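Local coordinates for protein probable transcriptional regulator (Pseudomonas aeruginosa, PDB 2ESN) that probably regulates transcription as a LysR-family protein, with a helix-turn-helix DNA-binding domain joined to a domain likely to sense a small-molecule effector, at residues H186-G191 and L199-A204. Sequence-based numbering, arbitrary orientation.
Sequences HPRLAG and LAERHA
Arg188 and Glu201 illustrate how a bidentate salt bridge can tie a surface turn to the chain that leads into strand 202-206. The guanidinium meets the carboxylate side-on: Arg188 NE donates to Glu201 OE2 at 2.8 Å and Arg188 NH2 to Glu201 OE1 at 2.9 Å. Both bonds are almost straight and use the syn lone pairs of the acceptors. The two flat groups lie only 8° from coplanar, and the paired bonds fix the rotation of the carboxylate. A bend at chi3 (-62°) folds the end of the arginine back so that its NE edge faces the acid.

The contact belongs to the LysR substrate-binding domain, of the periplasmic-binding-protein type, where 186-191 follows strand 168-183 and 199-204 leads from helix 195-199 into strand 202-206. The salt bridge therefore links the two ends of the short connection that contains helix 195-199.

His186 meets the same carboxylate with its ring edge, CE1 lying 3.3 Å from Glu201 CD. The carboxylate plane stands nearly perpendicular to the ring.

Hydrogen bonds on both ring nitrogens hold this imidazole. His186 ND1 accepts from Arg188 N at 3.1 Å, close to the ring plane, within a type I turn running from His186 to Leu189. His186 NE2 bonds to the backbone oxygen of Asp247, just ahead of strand 249-253.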
loop_
_atom_site.group_PDB
_atom_site.type_symbol
_atom_site.label_atom_id
_atom_site.label_comp_id
_atom_site.label_asym_id
_atom_site.label_seq_id
_atom_site.Cartn_x
_atom_site.Cartn_y
_atom_site.Cartn_z
ATOM N N HIS C 186 26.720 -12.079 -38.313
ATOM C CA HIS C 186 25.744 -13.076 -37.880
ATOM C C HIS C 186 25.898 -14.266 -38.861
ATOM O O HIS C 186 26.007 -14.034 -40.068
ATOM C CB HIS C 186 24.358 -12.450 -37.991
ATOM C CG HIS C 186 23.249 -13.319 -37.454
ATOM N ND1 HIS C 186 22.771 -14.433 -38.119
ATOM C CD2 HIS C 186 22.524 -13.219 -36.318
ATOM C CE1 HIS C 186 21.834 -15.013 -37.378
ATOM N NE2 HIS C 186 21.646 -14.280 -36.294
ATOM N N PRO C 187 25.873 -15.534 -38.362
ATOM C CA PRO C 187 26.175 -16.629 -39.314
ATOM C C PRO C 187 25.213 -16.751 -40.485
ATOM O O PRO C 187 25.596 -17.347 -41.485
ATOM C CB PRO C 187 26.231 -17.903 -38.444
ATOM C CG PRO C 187 25.419 -17.565 -37.162
ATOM C CD PRO C 187 25.594 -16.020 -36.995
ATOM N N ARG C 188 24.023 -16.143 -40.411
ATOM C CA ARG C 188 22.992 -16.413 -41.401
ATOM C C ARG C 188 22.471 -15.162 -42.066
ATOM O O ARG C 188 21.537 -15.231 -42.848
ATOM C CB ARG C 188 21.844 -17.226 -40.792
ATOM C CG ARG C 188 22.150 -18.672 -40.452
ATOM C CD ARG C 188 21.099 -19.408 -39.528
ATOM N NE ARG C 188 20.964 -18.794 -38.185
ATOM C CZ ARG C 188 21.704 -19.132 -37.135
ATOM N NH1 ARG C 188 22.663 -20.058 -37.243
ATOM N NH2 ARG C 188 21.511 -18.540 -35.968
ATOM N N LEU C 189 23.076 -14.002 -41.810
ATOM C CA LEU C 189 22.638 -12.821 -42.485
ATOM C C LEU C 189 23.665 -12.424 -43.482
ATOM O O LEU C 189 24.745 -11.954 -43.116
ATOM C CB LEU C 189 22.359 -11.679 -41.515
ATOM C CG LEU C 189 21.338 -11.883 -40.393
ATOM C CD1 LEU C 189 21.134 -10.593 -39.649
ATOM C CD2 LEU C 189 19.990 -12.434 -40.921
ATOM N N ALA C 190 23.326 -12.567 -44.746
ATOM C CA ALA C 190 24.261 -12.190 -45.818
ATOM C C ALA C 190 23.946 -10.742 -46.209
ATOM O O ALA C 190 24.836 -9.980 -46.656
ATOM C CB ALA C 190 24.165 -13.138 -46.994
ATOM N N GLY C 191 22.696 -10.355 -45.975
ATOM C CA GLY C 191 22.352 -8.968 -45.753
ATOM C C GLY C 191 21.126 -8.802 -44.884
ATOM O O GLY C 191 20.864 -9.599 -43.959
ATOM N N LEU C 199 12.128 -14.489 -38.951
ATOM C CA LEU C 199 11.351 -15.383 -38.069
ATOM C C LEU C 199 12.024 -16.699 -37.784
ATOM O O LEU C 199 11.584 -17.421 -36.888
ATOM C CB LEU C 199 9.910 -15.613 -38.546
ATOM C CG LEU C 199 9.100 -14.333 -38.673
ATOM C CD1 LEU C 199 7.832 -14.651 -39.413
ATOM C CD2 LEU C 199 8.807 -13.709 -37.273
ATOM N N ALA C 200 13.106 -16.994 -38.523
ATOM C CA ALA C 200 13.937 -18.178 -38.264
ATOM C C ALA C 200 15.012 -17.988 -37.178
ATOM O O ALA C 200 15.725 -18.944 -36.820
ATOM C CB ALA C 200 14.591 -18.638 -39.580
ATOM N N GLU C 201 15.128 -16.781 -36.619
ATOM C CA GLU C 201 16.055 -16.580 -35.489
ATOM C C GLU C 201 15.351 -16.574 -34.133
ATOM O O GLU C 201 14.148 -16.490 -34.070
ATOM C CB GLU C 201 16.819 -15.262 -35.648
ATOM C CG GLU C 201 17.732 -15.156 -36.886
ATOM C CD GLU C 201 18.827 -16.250 -36.913
ATOM O OE1 GLU C 201 19.375 -16.656 -35.840
ATOM O OE2 GLU C 201 19.097 -16.723 -38.053
ATOM N N ARG C 202 16.112 -16.692 -33.053
ATOM C CA ARG C 202 15.601 -16.342 -31.737
ATOM C C ARG C 202 15.819 -14.835 -31.492
ATOM O O ARG C 202 16.668 -14.174 -32.146
ATOM C CB ARG C 202 16.237 -17.238 -30.661
ATOM C CG ARG C 202 15.911 -18.758 -30.826
ATOM C CD ARG C 202 16.721 -19.604 -29.891
ATOM N NE ARG C 202 16.115 -19.601 -28.564
ATOM C CZ ARG C 202 16.785 -19.676 -27.400
ATOM N NH1 ARG C 202 18.129 -19.735 -27.361
ATOM N NH2 ARG C 202 16.095 -19.673 -26.231
ATOM N N HIS C 203 15.051 -14.296 -30.554
ATOM C CA HIS C 203 14.891 -12.873 -30.447
ATOM C C HIS C 203 15.092 -12.394 -29.024
ATOM O O HIS C 203 14.720 -13.098 -28.060
ATOM C CB HIS C 203 13.531 -12.436 -30.962
ATOM C CG HIS C 203 13.378 -12.570 -32.431
ATOM N ND1 HIS C 203 13.557 -11.518 -33.294
ATOM C CD2 HIS C 203 13.068 -13.641 -33.201
ATOM C CE1 HIS C 203 13.371 -11.936 -34.535
ATOM N NE2 HIS C 203 13.060 -13.215 -34.499
ATOM N N ALA C 204 15.717 -11.204 -28.890
ATOM C CA ALA C 204 15.813 -10.551 -27.586
ATOM C C ALA C 204 14.692 -9.527 -27.577
ATOM O O ALA C 204 14.454 -8.881 -28.568
ATOM C CB ALA C 204 17.150 -9.857 -27.402
#